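Local coordinates for protein AxyAgu115A (Amphibacillus xylanus NBRC 15112, PDB 6NPS) that probably hydrolyses the alpha-linked glucuronic acid side groups of arabinoglucuronoxylan, at residues L382-G388 with M407-Y413; F692-N698 with V744-R748; Y23-L29 with T69-L75; E44-G48 with P147-F153. The protein carries 3 engineered substitutions. All coordinates share one frame; numbering follows the deposited sequence.

Contact 1. Residues L382-G388 with M407-Y413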
# COMPACT_ATOMS: atom_id res chain seq x y z
N LEU A 382 29.28 -4.31 -32.16
CA LEU A 382 28.42 -3.44 -31.37
C LEU A 382 27.41 -4.31 -30.62
O LEU A 382 27.21 -5.49 -30.93
CB LEU A 382 27.69 -2.42 -32.26
CG LEU A 382 28.67 -1.52 -33.05
CD1 LEU A 382 28.03 -0.83 -34.24
CD2 LEU A 382 29.30 -0.50 -32.14
N CYS A 383 26.76 -3.72 -29.62
CA CYS A 383 25.87 -4.51 -28.78
C CYS A 383 24.61 -3.70 -28.56
O CYS A 383 24.66 -2.46 -28.56
CB CYS A 383 26.54 -4.87 -27.45
SG CYS A 383 28.20 -5.65 -27.72
N ASP A 384 23.48 -4.39 -28.40
CA ASP A 384 22.27 -3.72 -27.92
C ASP A 384 22.42 -3.43 -26.42
O ASP A 384 23.46 -3.65 -25.81
CB ASP A 384 21.03 -4.56 -28.21
CG ASP A 384 20.88 -5.79 -27.30
OD1 ASP A 384 21.81 -6.15 -26.52
OD2 ASP A 384 19.78 -6.43 -27.36
N ASP A 385 21.35 -2.90 -25.82
CA ASP A 385 21.41 -2.49 -24.43
C ASP A 385 21.00 -3.62 -23.48
O ASP A 385 20.66 -3.35 -22.33
CB ASP A 385 20.53 -1.26 -24.20
CG ASP A 385 19.04 -1.53 -24.46
OD1 ASP A 385 18.62 -2.64 -24.89
OD2 ASP A 385 18.24 -0.60 -24.22
N ASN A 386 21.00 -4.88 -23.96
CA ASN A 386 20.69 -6.09 -23.21
C ASN A 386 19.18 -6.27 -23.16
O ASN A 386 18.71 -7.29 -22.66
CB ASN A 386 21.32 -6.13 -21.80
CG ASN A 386 22.85 -6.21 -21.87
OD1 ASN A 386 23.38 -7.11 -22.52
ND2 ASN A 386 23.54 -5.27 -21.24
N HIS A 387 18.42 -5.33 -23.72
CA HIS A 387 16.97 -5.42 -23.72
C HIS A 387 16.39 -5.31 -25.11
O HIS A 387 15.18 -5.13 -25.25
CB HIS A 387 16.41 -4.36 -22.79
CG HIS A 387 16.73 -4.68 -21.37
ND1 HIS A 387 15.85 -5.32 -20.53
CD2 HIS A 387 17.89 -4.54 -20.67
CE1 HIS A 387 16.42 -5.52 -19.36
NE2 HIS A 387 17.67 -5.07 -19.42
N GLY A 388 17.22 -5.41 -26.14
CA GLY A 388 16.70 -5.44 -27.49
C GLY A 388 16.63 -4.10 -28.18
O GLY A 388 16.04 -4.01 -29.27
N MET A 407 26.84 -7.22 -34.60
CA MET A 407 25.80 -6.84 -33.65
C MET A 407 25.51 -8.04 -32.76
O MET A 407 25.28 -9.16 -33.24
CB MET A 407 24.51 -6.38 -34.34
CG MET A 407 23.34 -6.00 -33.32
SD MET A 407 23.85 -4.68 -32.16
CE MET A 407 24.29 -3.37 -33.29
N TYR A 408 25.53 -7.79 -31.45
CA TYR A 408 25.17 -8.76 -30.43
C TYR A 408 23.84 -8.32 -29.83
O TYR A 408 23.75 -7.25 -29.21
CB TYR A 408 26.29 -8.83 -29.39
CG TYR A 408 25.98 -9.70 -28.20
CD1 TYR A 408 25.20 -10.84 -28.33
CD2 TYR A 408 26.49 -9.37 -26.94
CE1 TYR A 408 24.90 -11.64 -27.21
CE2 TYR A 408 26.23 -10.17 -25.83
CZ TYR A 408 25.42 -11.29 -25.97
OH TYR A 408 25.14 -12.06 -24.86
N TYR A 409 22.80 -9.13 -30.04
CA TYR A 409 21.40 -8.83 -29.75
C TYR A 409 20.93 -9.82 -28.68
O TYR A 409 21.54 -10.87 -28.49
CB TYR A 409 20.55 -8.92 -31.04
CG TYR A 409 19.21 -8.23 -30.93
CD1 TYR A 409 19.10 -6.84 -31.09
CD2 TYR A 409 18.06 -8.96 -30.69
CE1 TYR A 409 17.86 -6.19 -30.97
CE2 TYR A 409 16.79 -8.31 -30.56
CZ TYR A 409 16.71 -6.93 -30.72
OH TYR A 409 15.50 -6.27 -30.62
N HIS A 410 19.91 -9.44 -27.89
CA HIS A 410 19.42 -10.29 -26.80
C HIS A 410 17.94 -10.65 -26.98
O HIS A 410 17.10 -9.76 -27.14
CB HIS A 410 19.57 -9.60 -25.43
CG HIS A 410 20.97 -9.59 -24.90
ND1 HIS A 410 21.92 -8.71 -25.37
CD2 HIS A 410 21.59 -10.36 -23.97
CE1 HIS A 410 23.05 -8.91 -24.73
NE2 HIS A 410 22.89 -9.91 -23.87
N PHE A 411 17.64 -11.95 -26.92
CA PHE A 411 16.31 -12.49 -26.66
C PHE A 411 16.17 -12.95 -25.22
O PHE A 411 15.10 -13.43 -24.85
CB PHE A 411 16.00 -13.72 -27.54
CG PHE A 411 15.96 -13.45 -29.03
CD1 PHE A 411 15.84 -12.16 -29.53
CD2 PHE A 411 16.01 -14.51 -29.92
CE1 PHE A 411 15.76 -11.93 -30.89
CE2 PHE A 411 15.96 -14.28 -31.30
CZ PHE A 411 15.84 -12.99 -31.78
N ASP A 412 17.25 -12.86 -24.42
CA ASP A 412 17.36 -13.45 -23.09
C ASP A 412 18.46 -12.70 -22.38
O ASP A 412 19.49 -12.40 -22.99
CB ASP A 412 17.67 -14.94 -23.22
CG ASP A 412 17.51 -15.73 -21.92
OD1 ASP A 412 18.35 -15.57 -21.00
OD2 ASP A 412 16.57 -16.57 -21.84
N TYR A 413 18.25 -12.35 -21.11
CA TYR A 413 19.28 -11.61 -20.41
C TYR A 413 19.18 -11.83 -18.91
O TYR A 413 18.11 -11.72 -18.32
CB TYR A 413 19.18 -10.12 -20.71
CG TYR A 413 20.24 -9.28 -20.02
CD1 TYR A 413 21.60 -9.53 -20.23
CD2 TYR A 413 19.87 -8.22 -19.18
CE1 TYR A 413 22.59 -8.78 -19.60
CE2 TYR A 413 20.83 -7.44 -18.59
CZ TYR A 413 22.18 -7.73 -18.79
OH TYR A 413 23.12 -6.97 -18.19

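Contact 2. Residues F692-N698 with V744-R748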
# COMPACT_ATOMS: atom_id res chain seq x y z
N PHE A 692 -20.50 9.59 -23.45
CA PHE A 692 -21.26 10.12 -24.59
C PHE A 692 -20.76 11.49 -25.02
O PHE A 692 -21.33 12.07 -25.94
CB PHE A 692 -22.76 10.20 -24.25
CG PHE A 692 -23.34 8.86 -23.88
CD1 PHE A 692 -23.69 7.94 -24.86
CD2 PHE A 692 -23.48 8.49 -22.54
CE1 PHE A 692 -24.21 6.68 -24.52
CE2 PHE A 692 -23.97 7.24 -22.19
CZ PHE A 692 -24.34 6.33 -23.18
N LEU A 693 -19.67 11.98 -24.41
CA LEU A 693 -19.00 13.17 -24.91
C LEU A 693 -18.33 12.93 -26.26
O LEU A 693 -17.94 13.89 -26.93
CB LEU A 693 -17.99 13.66 -23.87
CG LEU A 693 -18.60 14.33 -22.62
CD1 LEU A 693 -17.53 14.80 -21.67
CD2 LEU A 693 -19.54 15.52 -22.98
N GLU A 694 -18.22 11.66 -26.71
CA GLU A 694 -17.85 11.44 -28.12
C GLU A 694 -19.08 11.11 -28.95
O GLU A 694 -19.81 10.18 -28.60
CB GLU A 694 -16.82 10.31 -28.21
CG GLU A 694 -15.66 10.61 -27.27
CD GLU A 694 -14.46 9.65 -27.32
OE1 GLU A 694 -14.64 8.41 -27.37
OE2 GLU A 694 -13.32 10.16 -27.24
N PRO A 695 -19.31 11.84 -30.05
CA PRO A 695 -20.58 11.72 -30.79
C PRO A 695 -20.88 10.34 -31.33
O PRO A 695 -22.06 10.03 -31.55
CB PRO A 695 -20.41 12.71 -31.95
CG PRO A 695 -19.16 13.44 -31.71
CD PRO A 695 -18.33 12.69 -30.74
N ASP A 696 -19.89 9.50 -31.58
CA ASP A 696 -20.18 8.19 -32.14
C ASP A 696 -20.27 7.09 -31.10
O ASP A 696 -20.33 5.92 -31.47
CB ASP A 696 -19.13 7.82 -33.19
CG ASP A 696 -17.71 7.76 -32.63
OD1 ASP A 696 -17.47 8.18 -31.47
OD2 ASP A 696 -16.82 7.31 -33.39
N VAL A 697 -20.28 7.42 -29.80
CA VAL A 697 -20.39 6.40 -28.77
C VAL A 697 -21.86 6.24 -28.37
O VAL A 697 -22.58 7.22 -28.13
CB VAL A 697 -19.49 6.73 -27.58
CG1 VAL A 697 -19.71 5.74 -26.45
CG2 VAL A 697 -18.02 6.67 -28.05
N ASN A 698 -22.33 4.99 -28.33
CA ASN A 698 -23.72 4.74 -28.01
C ASN A 698 -23.89 3.72 -26.89
O ASN A 698 -24.98 3.16 -26.72
CB ASN A 698 -24.48 4.31 -29.26
CG ASN A 698 -24.49 5.38 -30.31
OD1 ASN A 698 -25.14 6.41 -30.14
ND2 ASN A 698 -23.76 5.16 -31.39
N VAL A 744 -26.26 2.13 -19.91
CA VAL A 744 -26.88 3.43 -20.10
C VAL A 744 -27.07 3.66 -21.60
O VAL A 744 -26.15 3.39 -22.38
CB VAL A 744 -26.02 4.55 -19.50
CG1 VAL A 744 -26.74 5.88 -19.64
CG2 VAL A 744 -25.76 4.28 -18.01
N PHE A 745 -28.22 4.20 -21.99
CA PHE A 745 -28.59 4.40 -23.40
C PHE A 745 -28.98 5.85 -23.62
O PHE A 745 -29.79 6.40 -22.86
CB PHE A 745 -29.75 3.50 -23.84
CG PHE A 745 -29.56 2.07 -23.48
CD1 PHE A 745 -28.56 1.32 -24.08
CD2 PHE A 745 -30.36 1.46 -22.51
CE1 PHE A 745 -28.36 -0.01 -23.75
CE2 PHE A 745 -30.16 0.12 -22.17
CZ PHE A 745 -29.15 -0.60 -22.79
N VAL A 746 -28.43 6.46 -24.67
CA VAL A 746 -28.79 7.81 -25.09
C VAL A 746 -29.47 7.74 -26.45
O VAL A 746 -28.89 7.23 -27.41
CB VAL A 746 -27.55 8.72 -25.13
CG1 VAL A 746 -27.88 10.04 -25.81
CG2 VAL A 746 -27.05 8.98 -23.71
N ASP A 747 -30.68 8.26 -26.54
CA ASP A 747 -31.35 8.36 -27.83
C ASP A 747 -30.88 9.63 -28.51
O ASP A 747 -31.32 10.73 -28.18
CB ASP A 747 -32.86 8.37 -27.66
CG ASP A 747 -33.59 8.32 -29.00
OD1 ASP A 747 -32.92 8.13 -30.05
OD2 ASP A 747 -34.83 8.46 -28.98
N ARG A 748 -29.98 9.49 -29.48
CA ARG A 748 -29.40 10.62 -30.19
C ARG A 748 -30.33 11.18 -31.26
O ARG A 748 -30.04 12.26 -31.81
CB ARG A 748 -28.05 10.20 -30.81
CG ARG A 748 -27.03 9.84 -29.71
CD ARG A 748 -25.64 9.60 -30.32
NE ARG A 748 -24.59 9.42 -29.31
CZ ARG A 748 -23.86 10.40 -28.79
NH1 ARG A 748 -24.08 11.67 -29.14
NH2 ARG A 748 -22.91 10.12 -27.89
O HOH W 1 -27.03 4.59 -26.39

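Contact 3. Residues Y23-L29 with T69-L75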
# COMPACT_ATOMS: atom_id res chain seq x y z
N TYR A 23 24.56 -41.30 -53.53
CA TYR A 23 25.89 -41.69 -53.96
C TYR A 23 26.90 -41.12 -52.98
O TYR A 23 26.75 -39.99 -52.53
CB TYR A 23 26.15 -41.18 -55.37
CG TYR A 23 27.55 -41.51 -55.88
CD1 TYR A 23 27.98 -42.83 -55.97
CD2 TYR A 23 28.43 -40.50 -56.24
CE1 TYR A 23 29.27 -43.15 -56.42
CE2 TYR A 23 29.73 -40.81 -56.72
CZ TYR A 23 30.13 -42.13 -56.80
OH TYR A 23 31.40 -42.41 -57.26
N GLN A 24 27.91 -41.91 -52.62
CA GLN A 24 28.86 -41.50 -51.60
C GLN A 24 30.28 -41.51 -52.18
O GLN A 24 30.68 -42.49 -52.83
CB GLN A 24 28.77 -42.44 -50.39
CG GLN A 24 29.13 -41.81 -49.07
CD GLN A 24 28.71 -42.68 -47.89
OE1 GLN A 24 29.38 -43.67 -47.57
NE2 GLN A 24 27.59 -42.33 -47.25
N GLU A 25 31.03 -40.44 -51.96
CA GLU A 25 32.40 -40.37 -52.46
C GLU A 25 33.39 -40.39 -51.31
O GLU A 25 33.19 -39.71 -50.29
CB GLU A 25 32.63 -39.11 -53.32
CG GLU A 25 31.94 -39.14 -54.68
CD GLU A 25 32.23 -37.88 -55.51
OE1 GLU A 25 32.82 -38.01 -56.61
OE2 GLU A 25 31.85 -36.77 -55.06
N GLU A 26 34.44 -41.18 -51.48
CA GLU A 26 35.59 -41.14 -50.58
C GLU A 26 36.16 -39.74 -50.38
O GLU A 26 36.58 -39.40 -49.27
CB GLU A 26 36.69 -42.06 -51.16
CG GLU A 26 37.54 -42.74 -50.13
CD GLU A 26 38.82 -41.98 -49.81
OE1 GLU A 26 39.60 -42.49 -48.99
OE2 GLU A 26 39.06 -40.88 -50.37
N GLU A 27 36.14 -38.90 -51.42
CA GLU A 27 36.74 -37.57 -51.35
C GLU A 27 35.87 -36.56 -50.61
O GLU A 27 36.35 -35.46 -50.33
CB GLU A 27 37.01 -37.05 -52.76
CG GLU A 27 37.95 -37.92 -53.57
CD GLU A 27 37.25 -39.07 -54.28
OE1 GLU A 27 36.00 -39.11 -54.30
OE2 GLU A 27 37.95 -39.95 -54.84
N ALA A 28 34.63 -36.91 -50.29
CA ALA A 28 33.73 -35.98 -49.62
C ALA A 28 34.25 -35.62 -48.24
O ALA A 28 34.93 -36.42 -47.58
CB ALA A 28 32.33 -36.59 -49.50
N LEU A 29 33.92 -34.40 -47.80
CA LEU A 29 34.24 -33.96 -46.45
C LEU A 29 33.42 -34.74 -45.45
O LEU A 29 32.23 -35.00 -45.64
CB LEU A 29 33.98 -32.46 -46.29
CG LEU A 29 34.96 -31.62 -47.15
CD1 LEU A 29 34.46 -30.19 -47.45
CD2 LEU A 29 36.40 -31.60 -46.62
N THR A 69 30.99 -31.17 -52.72
CA THR A 69 31.61 -29.86 -52.57
C THR A 69 32.59 -29.69 -53.71
O THR A 69 33.41 -30.59 -53.99
CB THR A 69 32.36 -29.75 -51.23
OG1 THR A 69 31.48 -30.10 -50.15
CG2 THR A 69 32.88 -28.32 -51.01
N VAL A 70 32.50 -28.55 -54.41
CA VAL A 70 33.43 -28.31 -55.52
C VAL A 70 34.86 -28.47 -55.02
O VAL A 70 35.19 -28.07 -53.90
CB VAL A 70 33.21 -26.90 -56.11
CG1 VAL A 70 34.25 -26.65 -57.22
CG2 VAL A 70 31.82 -26.72 -56.67
N GLY A 71 35.72 -29.08 -55.85
CA GLY A 71 37.07 -29.33 -55.42
C GLY A 71 37.23 -30.53 -54.51
O GLY A 71 38.36 -30.86 -54.14
N HIS A 72 36.15 -31.20 -54.14
CA HIS A 72 36.21 -32.39 -53.31
C HIS A 72 35.30 -33.47 -53.89
O HIS A 72 34.73 -34.28 -53.15
CB HIS A 72 35.78 -32.10 -51.87
CG HIS A 72 36.67 -31.14 -51.15
ND1 HIS A 72 37.95 -31.47 -50.74
CD2 HIS A 72 36.46 -29.87 -50.74
CE1 HIS A 72 38.49 -30.44 -50.12
NE2 HIS A 72 37.60 -29.46 -50.10
N SER A 73 35.09 -33.45 -55.19
CA SER A 73 34.14 -34.37 -55.80
C SER A 73 34.57 -34.60 -57.22
O SER A 73 34.41 -33.71 -58.07
CB SER A 73 32.71 -33.85 -55.75
OG SER A 73 31.94 -34.53 -56.73
N PRO A 74 35.17 -35.75 -57.52
CA PRO A 74 35.47 -36.05 -58.93
C PRO A 74 34.21 -36.10 -59.78
O PRO A 74 34.24 -35.67 -60.95
CB PRO A 74 36.20 -37.39 -58.87
CG PRO A 74 36.05 -37.88 -57.45
CD PRO A 74 35.83 -36.70 -56.60
N LEU A 75 33.08 -36.60 -59.22
CA LEU A 75 31.83 -36.69 -59.98
C LEU A 75 31.36 -35.31 -60.42
O LEU A 75 30.95 -35.12 -61.57
CB LEU A 75 30.73 -37.36 -59.14
CG LEU A 75 29.41 -37.70 -59.89
CD1 LEU A 75 29.60 -38.17 -61.32
CD2 LEU A 75 28.52 -38.67 -59.12
O HOH W 2 38.76 -33.95 -50.18
O HOH W 3 32.15 -32.88 -49.66

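Contact 4. Residues E44-G48 with P147-F153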
# COMPACT_ATOMS: atom_id res chain seq x y z
N GLU A 44 13.53 -40.91 -44.74
CA GLU A 44 12.80 -41.98 -44.06
C GLU A 44 11.58 -41.46 -43.31
O GLU A 44 10.55 -42.14 -43.23
CB GLU A 44 13.74 -42.71 -43.09
CG GLU A 44 13.08 -43.83 -42.31
CD GLU A 44 14.01 -44.42 -41.25
OE1 GLU A 44 13.53 -45.26 -40.44
OE2 GLU A 44 15.21 -44.06 -41.23
N LEU A 45 11.66 -40.26 -42.74
CA LEU A 45 10.50 -39.77 -41.99
C LEU A 45 9.36 -39.40 -42.92
O LEU A 45 8.19 -39.53 -42.54
CB LEU A 45 10.87 -38.54 -41.17
CG LEU A 45 11.86 -38.77 -40.03
CD1 LEU A 45 12.19 -37.41 -39.42
CD2 LEU A 45 11.27 -39.71 -38.98
N VAL A 46 9.68 -38.92 -44.12
CA VAL A 46 8.66 -38.51 -45.08
C VAL A 46 8.03 -39.72 -45.75
O VAL A 46 6.79 -39.81 -45.88
CB VAL A 46 9.29 -37.56 -46.12
CG1 VAL A 46 8.31 -37.28 -47.27
CG2 VAL A 46 9.74 -36.26 -45.47
N PHE A 47 8.86 -40.67 -46.22
CA PHE A 47 8.35 -41.79 -47.01
C PHE A 47 8.11 -43.07 -46.21
O PHE A 47 7.37 -43.95 -46.68
CB PHE A 47 9.30 -42.08 -48.19
CG PHE A 47 9.36 -40.95 -49.19
CD1 PHE A 47 8.40 -40.84 -50.18
CD2 PHE A 47 10.34 -39.97 -49.10
CE1 PHE A 47 8.44 -39.78 -51.10
CE2 PHE A 47 10.39 -38.93 -50.00
CZ PHE A 47 9.42 -38.83 -51.01
N GLY A 48 8.67 -43.20 -45.01
CA GLY A 48 8.46 -44.38 -44.21
C GLY A 48 9.42 -45.53 -44.45
O GLY A 48 9.23 -46.61 -43.89
N PRO A 147 7.54 -34.46 -40.16
CA PRO A 147 7.03 -33.97 -41.45
C PRO A 147 5.80 -34.75 -41.90
O PRO A 147 5.59 -35.90 -41.52
CB PRO A 147 8.21 -34.18 -42.40
CG PRO A 147 9.00 -35.26 -41.82
CD PRO A 147 8.83 -35.16 -40.31
N ALA A 148 4.97 -34.09 -42.71
CA ALA A 148 3.87 -34.81 -43.34
C ALA A 148 4.39 -35.96 -44.20
O ALA A 148 5.40 -35.83 -44.88
CB ALA A 148 3.04 -33.85 -44.20
N ARG A 149 3.73 -37.11 -44.10
CA ARG A 149 4.07 -38.28 -44.90
C ARG A 149 3.74 -38.05 -46.39
O ARG A 149 2.77 -37.37 -46.73
CB ARG A 149 3.32 -39.51 -44.38
CG ARG A 149 3.76 -39.90 -42.98
CD ARG A 149 5.19 -40.52 -43.00
NE ARG A 149 5.21 -41.65 -43.91
CZ ARG A 149 4.98 -42.91 -43.55
NH1 ARG A 149 4.75 -43.21 -42.28
NH2 ARG A 149 4.99 -43.87 -44.47
N LYS A 150 4.59 -38.60 -47.27
CA LYS A 150 4.42 -38.53 -48.72
C LYS A 150 4.55 -39.93 -49.31
O LYS A 150 5.36 -40.74 -48.86
CB LYS A 150 5.51 -37.67 -49.41
CG LYS A 150 5.40 -36.16 -49.38
CD LYS A 150 6.71 -35.62 -49.93
CE LYS A 150 6.58 -34.24 -50.51
NZ LYS A 150 5.95 -33.33 -49.53
N GLU A 151 3.79 -40.19 -50.37
CA GLU A 151 4.05 -41.38 -51.17
C GLU A 151 5.03 -41.11 -52.30
O GLU A 151 5.77 -42.02 -52.71
CB GLU A 151 2.74 -41.94 -51.73
CG GLU A 151 1.86 -42.55 -50.66
CD GLU A 151 0.93 -43.64 -51.19
OE1 GLU A 151 0.55 -43.58 -52.39
OE2 GLU A 151 0.58 -44.55 -50.40
N SER A 152 5.10 -39.86 -52.78
CA SER A 152 5.89 -39.53 -53.96
C SER A 152 6.17 -38.04 -53.97
O SER A 152 5.44 -37.24 -53.38
CB SER A 152 5.16 -39.93 -55.25
OG SER A 152 6.03 -39.81 -56.37
N PHE A 153 7.25 -37.68 -54.66
CA PHE A 153 7.82 -36.34 -54.70
C PHE A 153 8.39 -36.16 -56.09
O PHE A 153 8.97 -37.10 -56.64
CB PHE A 153 8.90 -36.18 -53.62
CG PHE A 153 9.81 -34.99 -53.81
CD1 PHE A 153 9.38 -33.72 -53.45
CD2 PHE A 153 11.09 -35.15 -54.32
CE1 PHE A 153 10.19 -32.63 -53.62
CE2 PHE A 153 11.93 -34.05 -54.48
CZ PHE A 153 11.47 -32.79 -54.13
O HOH W 4 7.22 -38.21 -40.33
O HOH W 5 4.52 -42.28 -46.50

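Contact 1. Residues L382-G388 with M407-Y413
Leu382 pairs with Met407 where strands 379-383 and 405-410 run as parallel neighbours of the eight-stranded sheet, consistent with the TIM-barrel clan of this GH115 region. Leu382 O accepts from Tyr408 N (2.9 Å), and Leu382 CB meets Met407 CE, the methionine chain bending back at chi2 and chi3. Cys383 SG lies at the edge of the Tyr408 ring. Past the strand end, Asp384 N continues the ladder to Tyr408 O (N-H...O 169°), and the Asp384 carboxylate lies nearly coplanar with the His410 imidazole. Asp384 OD1 takes His410 ND1 through its syn lone pair at 2.8 Å and also accepts Asn386 N from above the carboxylate plane, an Asx turn; Asp384 OD2 receives His410 N at 3.1 Å. The ND1 bond helps set the rotation of the His410 ring; a bound glycerol, probably from the crystallisation liquor, lies beside His410 and Tyr408 and may mark a pocket. Asn386 stacks its amide on Tyr413, the planes 3° apart, with Tyr353 bonded to Asn386 OD1. His387, bonded through NE2 to Gly416 O, offers its ring face to the edge of Tyr413. Gly388 O lies 2.7 Å from Tyr409 OH, a weak bond left unsettled by another acceptor within reach of the proton.

Contact 2. Residues F692-N698 with V744-R748
Arg748 reaches across to the 692-698 loop with its chain extended from CG to NE, and its guanidinium meets several backbone carbonyls. Two nitrogens grip one acceptor side-on: Arg748 NH2 bonds Val697 O at 2.9 Å, in the carbonyl plane, while Arg748 NE reaches that same Val697 O at 3.2 Å. NH2 also donates to Phe692 O, with an N-H...O angle of 159°. All three bonds run close to the guanidinium plane, and together they fix the orientation of the group. Pro695 O instead sits over the centre of one face, 3.3 Å from Arg748 CZ, where it makes no hydrogen bond but may offset some of the positive charge. The remaining nitrogen, NH1, donates to Val775 O and Asn776 OD1, outside the two segments.

Phe692 supplies the apolar half. Its chi1 of -58° turns the ring toward Val746, whose CG2 stands 3.5 Å from the centroid of the Phe692 ring and almost on its normal, a CH-pi contact. Val744 meets the same ring from another direction, with its O at the ring edge and Val744 CG1 4.0 Å from Phe692 CE2.

Asn698 lies at the exposed side. Its OD1 takes a weak bond from Arg748 NE, its amide plane steep to the guanidinium, and a water links Asn698 O to Val746 N. The loop, with its type I turn from Glu694 to Val697, crosses from strand 686-688 of a mixed sheet to strand 700-706 of the antiparallel sheet that also holds 739-746, an arrangement consistent with a beta-sandwich, and Arg748 is bonded to that turn.

Contact 3. Residues Y23-L29 with T69-L75
Glu25 and the start of helix 74-81 form the close part of this contact. The glutamate chain is extended beyond CG (chi2 -178°), which carries its carboxylate across to the helix start, and each oxygen there has its own donor. Glu25 OE1 accepts Leu75 N at 3.0 Å with an N-H...O angle of 162°, on the syn side and only slightly out of the carboxylate plane; Glu25 OE2 uses its syn lone pair for Ser73 OG at 2.8 Å. Two separate bonds thus set the tilt of the carboxylate, and its negative charge would probably be favoured by the helix dipole. Pro74 CD also lies 3.3 Å from Glu25 OE1. Beside this polar pair, Leu75 CD2 packs obliquely against the Tyr23 ring, 3.4 Å from Tyr23 CD2, while Tyr23 OH is bonded to Arg57.

Ser73 is the N-cap of helix 74-81, its OG accepting from Leu76 N and donating to Glu25; the bond from Leu75 N to Glu25 OE1 is separate, and brings a glutamate from a distant loop to the first turn. Both segments are shaped by turns, type I from Glu25 to Ala28 and type II from Thr69 to His72.

Toward solvent the fit relaxes. A bend at chi2 brings Glu27 OE1 to 3.3 Å from Pro74 CD, an exposed contact without a hydrogen bond. Leu29 puts CD2 over the centre of the His72 ring, 4.2 Å from its centroid. Two waters bridge the segments here: one joins Glu27 O and His72 ND1, another Leu29 N (3.0 Å) and Thr69 OG1, which is also bonded to Thr123.

Contact 4. Residues E44-G48 with P147-F153
Val46 O, near the C-terminal end of helix 30-47, carries the polar half of the contact. Lys150 N bonds Val46 O at 2.9 Å with an N-H...O angle of 167°, approaching from above the carbonyl plane, and Arg149 NE adds a weak bond to Val46 O at 3.1 Å. Arg149 bends at chi2 and chi3 (-72° and -56°), folding its guanidinium back over the helix end, where NH2 makes a weak bond to Phe47 O and one face lies over Gly48 CA. Phe47 O is also bonded by Gln9.

The C-terminal end of helix 30-47 is thus docked on the 147-153 loop, whose donors meet carbonyls of its last turn; Gly48, with positive phi, is the first residue to leave the helix. The loop leads into strand 152-155, which pairs with strand 5-8.

Water takes part too. One molecule donates to Leu45 O (2.8 Å) and to Pro147 O; another accepts from Arg149 NH2 at 2.6 Å, with Lys150 O close by as an acceptor.

Apolar contacts flank these bonds. Pro147 CG fits against Leu45 CB and Val46 CG2, at 3.8 and 3.9 Å. Val46 CG1 runs alongside the Lys150 chain, 3.5 Å from Lys150 CD. Phe47 meets the loop with its ring edge, CZ lying 3.8 Å from Phe153 CB.

Overall arrangement
Contacts 3 and 4 lie together in the N-terminal region, their centres about 27 Å apart, and share helix 30-47: contact 3 joins the loop leading into it to helix 74-81, whereas contact 4 holds its far end. Their segments alternate along the chain. Contact 1 follows, about 11 Å from the chain's centre, between strands of the parallel eight-stranded sheet, with its centre about 41 Å from that of contact 3 and 40 Å from that of contact 4. Contact 2 comes last, in a beta-rich region, its centre about 48 Å from that of contact 1 and 77 Å from that of contact 3, across the chain's centre. The four thus sample successive parts of a large multidomain chain.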